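Local coordinates for putative methyl-accepting chemotaxis protein (Salmonella enterica subsp. enterica serovar Typhimurium str. LT2, PDB 6DB1) that probably senses chemical signals outside the cell through this N-terminal ligand-binding domain of a putative chemoreceptor that would steer swimming, at residues P80-E85 with E133-E138; S88-L93 with R126-S131. All blocks are in the same frame, centred on the assembly; numbering follows the deposited sequence. Where two conformers were deposited one is given.

Contact 1: P80-E85 with E133-E138; sequences PDISRE and ERFSHE
E85 and R134 reach toward each other between two antiparallel helices and meet in a salt bridge. E85 OE1 lies at the edge of the guanidinium, near its plane, 2.6 Å from R134 NE. The carboxylate and guanidinium planes are only 5° apart, so the two flat groups run nearly parallel, the carboxylate stepped slightly out of the guanidinium plane, away from I82. Even so, the NE hydrogen points well off the oxygen, with an N-H...O angle of 129°, and as a hydrogen bond the link is weak despite being short. R134 NH2 lies 3.2 Å from the same OE1 and would add to the electrostatic attraction.

One face of the guanidinium is covered by I82, whose CG1 stands over its centre, 3.3 Å from R134 CZ. An aliphatic branch thus packs on the flat cation while its edge meets the carboxylate. The other branch of I82, CG2, reaches the second helix alongside F135, 3.7 Å from F135 CA and 4.1 Å from F135 CB. I82 can serve both neighbours because CG1 lies beside its backbone N (chi1 -67°), leaving CG2 anti to that nitrogen. D81 borders the guanidinium through its CB, 3.9 Å from R134 NH2; its carboxylate stays farther off and could contribute only a longer-range attraction.

In the second shell, E85 OE2 is hydrogen-bonded to S131 OG one turn back on the helix of R134, which ties down the carboxylate's other oxygen. N79 OD1 accepts a hydrogen bond from I82 N at the start of helix 80-105. The contact joins the first turns of that helix to the later part of helix 110-144. On its inner side F135 packs against Q20 and L24 of helix 13-46, while E133 forms a salt bridge with R37 of the second subunit.

Contact 2: S88-L93 with R126-S131; sequences SNWQAL and RAFGAS
F128 and W90 each hold CG anti to their own backbone N (chi1 171° and -168°), which carries both side chains the same way, side by side, off one flank of the helix pair and into the bundle interior. There the edge of F128 faces the indole in an edge-to-face pair: the planes meet at 67°, and F128 CE1 stands 3.7 Å from W90 CG, off toward the rim of the indole. F128 CD1 also rests 3.6 Å from W90 CA, while L93 crosses the phenylalanine at about a right angle, its CD2 3.9 Å from F128 CB.

This is the interior of an antiparallel four-helix bundle, the fold known from the sensor domains of related chemoreceptors. W90 also packs on K66, L67 and M70 of helix 54-73, and L24 of helix 13-46 touches both aromatic residues.

Away from the rings, N89 points its amide nitrogen at the opposite helix. ND2 makes a weak hydrogen bond to A127 O, 3.2 Å away. A second weak one, to S131 OG, is modelled doubtfully short, and that hydroxyl has its stronger partner in E85. A127 CB lies 3.8 Å from N89 ND2, bordering the amide.

How the contacts relate
Contacts 1 and 2 hold the same pair of helices, 80-105 and 110-144, and illustrate how one antiparallel interface changes character along its length. Contact 2 lies nearer the centre of the chain and is buried; aromatic and aliphatic groups dominate its inner side, with an amide bonded to neutral oxygens at its margin. Contact 1, farther out and only partly buried, relies on a charged pair packed against an isoleucine, and the second subunit touches its 133-138 side. Their centres are about 11 Å apart, yet they are continuous: S131 of contact 2 meets E85 of contact 1, joining the polar margin of one to the salt bridge of the other.

Contact 1: P80-E85 with E133-E138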
ATOM      1  N   PRO A  80       4.675  17.283 -12.752  1.00 41.56           N
ATOM      2  CA  PRO A  80       5.853  17.611 -11.932  1.00 41.24           C
ATOM      3  C   PRO A  80       5.520  18.019 -10.485  1.00 40.70           C
ATOM      4  O   PRO A  80       6.240  17.612  -9.583  1.00 36.12           O
ATOM      5  CB  PRO A  80       6.576  18.757 -12.661  1.00 43.76           C
ATOM      6  CG  PRO A  80       5.578  19.251 -13.658  1.00 44.76           C
ATOM      7  CD  PRO A  80       4.789  18.019 -14.021  1.00 43.53           C
ATOM      8  N   ASP A  81       4.426  18.751 -10.266  1.00 42.16           N
ATOM      9  CA  ASP A  81       4.022  19.164  -8.903  1.00 44.49           C
ATOM     10  C   ASP A  81       3.637  17.991  -8.023  1.00 41.73           C
ATOM     11  O   ASP A  81       4.022  17.914  -6.872  1.00 40.18           O
ATOM     12  CB  ASP A  81       2.820  20.126  -8.940  1.00 48.60           C
ATOM     13  CG  ASP A  81       3.181  21.512  -9.435  1.00 55.23           C
ATOM     14  OD1 ASP A  81       4.352  21.940  -9.263  1.00 60.50           O
ATOM     15  OD2 ASP A  81       2.275  22.202  -9.960  1.00 60.38           O
ATOM     16  N   ILE A  82       2.825  17.099  -8.566  1.00 41.83           N
ATOM     17  CA  ILE A  82       2.368  15.928  -7.831  1.00 39.98           C
ATOM     18  C   ILE A  82       3.561  15.002  -7.580  1.00 37.69           C
ATOM     19  O   ILE A  82       3.729  14.459  -6.481  1.00 33.73           O
ATOM     20  CB  ILE A  82       1.234  15.234  -8.599  1.00 43.75           C
ATOM     21  CG1 ILE A  82      -0.008  16.132  -8.618  1.00 46.55           C
ATOM     22  CG2 ILE A  82       0.939  13.857  -8.018  1.00 45.50           C
ATOM     23  CD1 ILE A  82      -1.125  15.617  -9.463  1.00 49.20           C
ATOM     24  N   SER A  83       4.383  14.835  -8.601  1.00 36.63           N
ATOM     25  CA  SER A  83       5.526  13.959  -8.453  1.00 37.66           C
ATOM     26  C   SER A  83       6.393  14.449  -7.286  1.00 37.40           C
ATOM     27  O   SER A  83       6.813  13.668  -6.441  1.00 36.49           O
ATOM     28  CB  SER A  83       6.288  13.878  -9.738  1.00 38.51           C
ATOM     29  OG  SER A  83       7.397  13.030  -9.591  1.00 38.93           O
ATOM     30  N   ARG A  84       6.595  15.765  -7.228  1.00 39.88           N
ATOM     31  CA  ARG A  84       7.397  16.427  -6.194  1.00 41.60           C
ATOM     32  C   ARG A  84       6.791  16.305  -4.796  1.00 39.26           C
ATOM     33  O   ARG A  84       7.522  16.146  -3.820  1.00 38.90           O
ATOM     34  CB  ARG A  84       7.584  17.907  -6.538  1.00 47.67           C
ATOM     35  CG  ARG A  84       8.860  18.153  -7.322  1.00 54.44           C
ATOM     36  CD  ARG A  84      10.031  18.204  -6.360  1.00 60.10           C
ATOM     37  NE  ARG A  84      11.273  17.660  -6.900  1.00 64.73           N
ATOM     38  CZ  ARG A  84      11.802  16.504  -6.521  1.00 62.88           C
ATOM     39  NH1 ARG A  84      11.218  15.794  -5.571  1.00 57.31           N
ATOM     40  NH2 ARG A  84      12.929  16.083  -7.067  1.00 68.73           N
ATOM     41  N   GLU A  85       5.494  16.453  -4.689  1.00 38.08           N
ATOM     42  CA  GLU A  85       4.837  16.337  -3.407  1.00 40.00           C
ATOM     43  C   GLU A  85       5.101  14.938  -2.823  1.00 39.06           C
ATOM     44  O   GLU A  85       5.445  14.796  -1.657  1.00 38.69           O
ATOM     45  CB  GLU A  85       3.346  16.600  -3.598  1.00 43.21           C
ATOM     46  CG  GLU A  85       2.634  17.019  -2.338  1.00 49.80           C
ATOM     47  CD  GLU A  85       1.122  17.002  -2.454  1.00 52.38           C
ATOM     48  OE1 GLU A  85       0.590  17.722  -3.320  1.00 56.48           O
ATOM     49  OE2 GLU A  85       0.488  16.281  -1.677  1.00 56.44           O
ATOM     50  N   GLU A 133      -2.514   9.828  -2.567  1.00 36.43           N
ATOM     51  CA  GLU A 133      -3.877   9.940  -3.116  1.00 38.97           C
ATOM     52  C   GLU A 133      -3.870  10.845  -4.348  1.00 35.97           C
ATOM     53  O   GLU A 133      -4.502  10.553  -5.354  1.00 37.07           O
ATOM     54  CB  GLU A 133      -4.846  10.540  -2.092  1.00 44.63           C
ATOM     55  CG  GLU A 133      -5.104   9.652  -0.886  1.00 50.30           C
ATOM     56  CD  GLU A 133      -6.478   9.002  -0.809  1.00 53.31           C
ATOM     57  OE1 GLU A 133      -7.282   9.214  -1.730  1.00 52.72           O
ATOM     58  OE2 GLU A 133      -6.720   8.259   0.169  1.00 55.03           O
ATOM     59  N   ARG A 134      -3.170  11.953  -4.245  1.00 36.68           N
ATOM     60  CA  ARG A 134      -3.094  12.903  -5.344  1.00 39.42           C
ATOM     61  C   ARG A 134      -2.460  12.196  -6.549  1.00 37.09           C
ATOM     62  O   ARG A 134      -2.904  12.339  -7.688  1.00 36.23           O
ATOM     63  CB  ARG A 134      -2.330  14.144  -4.874  1.00 45.58           C
ATOM     64  CG  ARG A 134      -2.821  15.440  -5.495  1.00 54.22           C
ATOM     65  CD  ARG A 134      -2.385  16.704  -4.769  1.00 58.85           C
ATOM     66  NE  ARG A 134      -1.089  17.234  -5.177  1.00 62.81           N
ATOM     67  CZ  ARG A 134      -0.906  18.109  -6.172  1.00 64.96           C
ATOM     68  NH1 ARG A 134      -1.931  18.531  -6.899  1.00 63.78           N
ATOM     69  NH2 ARG A 134       0.309  18.555  -6.439  1.00 65.21           N
ATOM     70  N   PHE A 135      -1.460  11.363  -6.288  1.00 34.89           N
ATOM     71  CA  PHE A 135      -0.791  10.642  -7.368  1.00 31.58           C
ATOM     72  C   PHE A 135      -1.726   9.602  -8.003  1.00 31.84           C
ATOM     73  O   PHE A 135      -1.888   9.550  -9.223  1.00 31.67           O
ATOM     74  CB  PHE A 135       0.450   9.924  -6.832  1.00 32.75           C
ATOM     75  CG  PHE A 135       1.240   9.219  -7.903  1.00 32.69           C
ATOM     76  CD1 PHE A 135       0.847   7.977  -8.365  1.00 34.45           C
ATOM     77  CD2 PHE A 135       2.340   9.831  -8.481  1.00 35.40           C
ATOM     78  CE1 PHE A 135       1.541   7.355  -9.392  1.00 35.90           C
ATOM     79  CE2 PHE A 135       3.032   9.208  -9.503  1.00 38.43           C
ATOM     80  CZ  PHE A 135       2.627   7.971  -9.956  1.00 38.47           C
ATOM     81  N   SER A 136      -2.336   8.765  -7.173  0.50 33.18           N
ATOM     82  CA  SER A 136      -3.192   7.711  -7.682  0.50 35.85           C
ATOM     83  C   SER A 136      -4.334   8.312  -8.505  0.50 34.99           C
ATOM     84  O   SER A 136      -4.671   7.777  -9.553  0.50 36.70           O
ATOM     85  CB  SER A 136      -3.716   6.834  -6.570  0.50 38.36           C
ATOM     86  OG  SER A 136      -4.556   7.570  -5.696  0.50 42.46           O
ATOM     87  N   HIS A 137      -4.892   9.434  -8.054  1.00 33.70           N
ATOM     88  CA  HIS A 137      -6.003  10.077  -8.766  1.00 35.90           C
ATOM     89  C   HIS A 137      -5.577  10.537 -10.164  1.00 33.32           C
ATOM     90  O   HIS A 137      -6.257  10.248 -11.141  1.00 31.70           O
ATOM     91  CB  HIS A 137      -6.587  11.223  -7.918  1.00 39.03           C
ATOM     92  CG  HIS A 137      -7.687  11.998  -8.573  1.00 45.63           C
ATOM     93  ND1 HIS A 137      -9.026  11.644  -8.443  1.00 51.18           N
ATOM     94  CD2 HIS A 137      -7.671  13.131  -9.317  1.00 48.89           C
ATOM     95  CE1 HIS A 137      -9.781  12.518  -9.092  1.00 51.49           C
ATOM     96  NE2 HIS A 137      -8.976  13.441  -9.640  1.00 51.75           N
ATOM     97  N   GLU A 138      -4.450  11.229 -10.280  0.50 32.26           N
ATOM     98  CA  GLU A 138      -4.049  11.701 -11.602  0.50 32.22           C
ATOM     99  C   GLU A 138      -3.662  10.510 -12.488  0.50 32.43           C
ATOM    100  O   GLU A 138      -3.943  10.511 -13.690  0.50 31.10           O
ATOM    101  CB  GLU A 138      -2.899  12.698 -11.498  0.50 32.94           C
ATOM    102  CG  GLU A 138      -3.281  14.013 -10.848  0.50 34.88           C
ATOM    103  CD  GLU A 138      -4.653  14.587 -11.170  0.50 35.56           C
ATOM    104  OE1 GLU A 138      -5.217  14.231 -12.212  0.50 37.38           O
ATOM    105  OE2 GLU A 138      -5.133  15.408 -10.381  0.50 35.08           O
TER

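Contact 2: S88-L93 with R126-S131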
ATOM      1  N   SER A  88       8.823  14.386  -1.685  1.00 40.60           N
ATOM      2  CA  SER A  88       9.174  15.155  -0.484  1.00 42.80           C
ATOM      3  C   SER A  88       8.491  14.590   0.761  1.00 40.28           C
ATOM      4  O   SER A  88       9.109  14.522   1.802  1.00 42.28           O
ATOM      5  CB  SER A  88       8.847  16.602  -0.651  1.00 47.24           C
ATOM      6  OG  SER A  88       9.721  17.180  -1.592  1.00 53.62           O
ATOM      7  N   ASN A  89       7.233  14.199   0.653  1.00 40.10           N
ATOM      8  CA  ASN A  89       6.509  13.644   1.811  1.00 40.04           C
ATOM      9  C   ASN A  89       7.042  12.241   2.128  1.00 38.45           C
ATOM     10  O   ASN A  89       7.128  11.851   3.305  1.00 39.75           O
ATOM     11  CB  ASN A  89       4.993  13.696   1.598  1.00 40.86           C
ATOM     12  CG  ASN A  89       4.470  15.115   1.629  1.00 44.48           C
ATOM     13  OD1 ASN A  89       5.184  16.028   2.035  1.00 46.50           O
ATOM     14  ND2 ASN A  89       3.219  15.306   1.244  1.00 45.26           N
ATOM     15  N   TRP A  90       7.419  11.490   1.098  1.00 37.02           N
ATOM     16  CA  TRP A  90       7.980  10.156   1.301  1.00 35.53           C
ATOM     17  C   TRP A  90       9.302  10.308   2.056  1.00 37.40           C
ATOM     18  O   TRP A  90       9.539   9.648   3.062  1.00 36.47           O
ATOM     19  CB  TRP A  90       8.220   9.477  -0.050  1.00 33.63           C
ATOM     20  CG  TRP A  90       8.519   8.008  -0.031  1.00 31.12           C
ATOM     21  CD1 TRP A  90       9.169   7.286   0.921  1.00 31.64           C
ATOM     22  CD2 TRP A  90       8.323   7.111  -1.138  1.00 30.43           C
ATOM     23  NE1 TRP A  90       9.297   5.983   0.521  1.00 31.64           N
ATOM     24  CE2 TRP A  90       8.792   5.850  -0.744  1.00 30.50           C
ATOM     25  CE3 TRP A  90       7.727   7.243  -2.391  1.00 30.26           C
ATOM     26  CZ2 TRP A  90       8.725   4.739  -1.575  1.00 30.18           C
ATOM     27  CZ3 TRP A  90       7.647   6.144  -3.215  1.00 31.09           C
ATOM     28  CH2 TRP A  90       8.167   4.914  -2.816  1.00 31.35           C
ATOM     29  N   GLN A  91      10.158  11.196   1.539  1.00 40.59           N
ATOM     30  CA  GLN A  91      11.498  11.423   2.134  1.00 43.37           C
ATOM     31  C   GLN A  91      11.367  11.950   3.572  1.00 44.50           C
ATOM     32  O   GLN A  91      12.154  11.576   4.438  1.00 47.47           O
ATOM     33  CB  GLN A  91      12.345  12.346   1.253  1.00 44.48           C
ATOM     34  CG  GLN A  91      13.714  12.654   1.856  1.00 47.87           C
ATOM     35  CD  GLN A  91      14.688  13.220   0.854  1.00 51.80           C
ATOM     36  OE1 GLN A  91      14.676  12.864  -0.322  1.00 51.30           O
ATOM     37  NE2 GLN A  91      15.590  14.064   1.326  1.00 55.87           N
ATOM     38  N   ALA A  92      10.383  12.806   3.831  1.00 47.03           N
ATOM     39  CA  ALA A  92      10.195  13.332   5.179  1.00 47.69           C
ATOM     40  C   ALA A  92       9.767  12.197   6.125  1.00 46.31           C
ATOM     41  O   ALA A  92      10.305  12.056   7.219  1.00 42.40           O
ATOM     42  CB  ALA A  92       9.180  14.453   5.156  1.00 48.36           C
ATOM     43  N   LEU A  93       8.785  11.408   5.699  1.00 43.71           N
ATOM     44  CA  LEU A  93       8.280  10.318   6.507  1.00 45.16           C
ATOM     45  C   LEU A  93       9.434   9.418   6.953  1.00 48.39           C
ATOM     46  O   LEU A  93       9.485   8.979   8.106  1.00 47.48           O
ATOM     47  CB  LEU A  93       7.248   9.543   5.684  1.00 44.97           C
ATOM     48  CG  LEU A  93       6.717   8.252   6.301  1.00 43.62           C
ATOM     49  CD1 LEU A  93       6.190   8.484   7.710  1.00 43.98           C
ATOM     50  CD2 LEU A  93       5.632   7.664   5.409  1.00 44.34           C
ATOM     51  N   ARG A 126       0.346  10.992   7.494  1.00 50.15           N
ATOM     52  CA  ARG A 126      -0.865  11.540   6.943  1.00 51.89           C
ATOM     53  C   ARG A 126      -0.554  12.357   5.680  1.00 48.65           C
ATOM     54  O   ARG A 126      -1.288  12.270   4.688  1.00 47.92           O
ATOM     55  CB  ARG A 126      -1.601  12.324   8.036  1.00 60.80           C
ATOM     56  CG  ARG A 126      -3.019  12.732   7.670  1.00 66.62           C
ATOM     57  CD  ARG A 126      -3.888  13.020   8.894  1.00 76.83           C
ATOM     58  NE  ARG A 126      -3.281  13.938   9.857  1.00 81.47           N
ATOM     59  CZ  ARG A 126      -2.629  13.571  10.961  1.00 81.84           C
ATOM     60  NH1 ARG A 126      -2.505  12.292  11.274  1.00 81.16           N
ATOM     61  NH2 ARG A 126      -2.108  14.492  11.752  1.00 80.14           N
ATOM     62  N   ALA A 127       0.549  13.090   5.666  1.00 44.61           N
ATOM     63  CA  ALA A 127       0.874  13.891   4.507  1.00 43.97           C
ATOM     64  C   ALA A 127       1.284  12.979   3.343  1.00 43.12           C
ATOM     65  O   ALA A 127       0.962  13.254   2.196  1.00 41.12           O
ATOM     66  CB  ALA A 127       1.971  14.871   4.845  1.00 44.76           C
ATOM     67  N   PHE A 128       2.004  11.907   3.643  1.00 41.46           N
ATOM     68  CA  PHE A 128       2.423  10.992   2.604  1.00 40.08           C
ATOM     69  C   PHE A 128       1.176  10.376   1.971  1.00 38.93           C
ATOM     70  O   PHE A 128       1.071  10.257   0.746  1.00 42.27           O
ATOM     71  CB  PHE A 128       3.367   9.930   3.169  1.00 41.17           C
ATOM     72  CG  PHE A 128       3.685   8.816   2.209  1.00 41.34           C
ATOM     73  CD1 PHE A 128       4.571   9.014   1.167  1.00 40.31           C
ATOM     74  CD2 PHE A 128       3.101   7.569   2.357  1.00 41.13           C
ATOM     75  CE1 PHE A 128       4.865   7.991   0.283  1.00 43.68           C
ATOM     76  CE2 PHE A 128       3.399   6.545   1.472  1.00 44.27           C
ATOM     77  CZ  PHE A 128       4.277   6.757   0.435  1.00 43.97           C
ATOM     78  N   GLY A 129       0.231  10.008   2.811  1.00 39.95           N
ATOM     79  CA  GLY A 129      -1.014   9.433   2.310  1.00 39.83           C
ATOM     80  C   GLY A 129      -1.764  10.404   1.415  1.00 39.07           C
ATOM     81  O   GLY A 129      -2.395   9.984   0.436  1.00 41.23           O
ATOM     82  N   ALA A 130      -1.689  11.704   1.719  1.00 38.40           N
ATOM     83  CA  ALA A 130      -2.437  12.699   0.917  1.00 39.93           C
ATOM     84  C   ALA A 130      -1.777  12.843  -0.452  1.00 39.33           C
ATOM     85  O   ALA A 130      -2.452  12.959  -1.486  1.00 38.68           O
ATOM     86  CB  ALA A 130      -2.522  14.021   1.637  1.00 42.18           C
ATOM     87  N   SER A 131      -0.451  12.831  -0.456  1.00 38.43           N
ATOM     88  CA  SER A 131       0.275  12.916  -1.716  1.00 37.03           C
ATOM     89  C   SER A 131       0.036  11.634  -2.526  1.00 33.56           C
ATOM     90  O   SER A 131      -0.165  11.690  -3.720  1.00 35.41           O
ATOM     91  CB  SER A 131       1.760  13.152  -1.481  1.00 38.15           C
ATOM     92  OG  SER A 131       1.961  14.328  -0.721  1.00 41.96           O
TER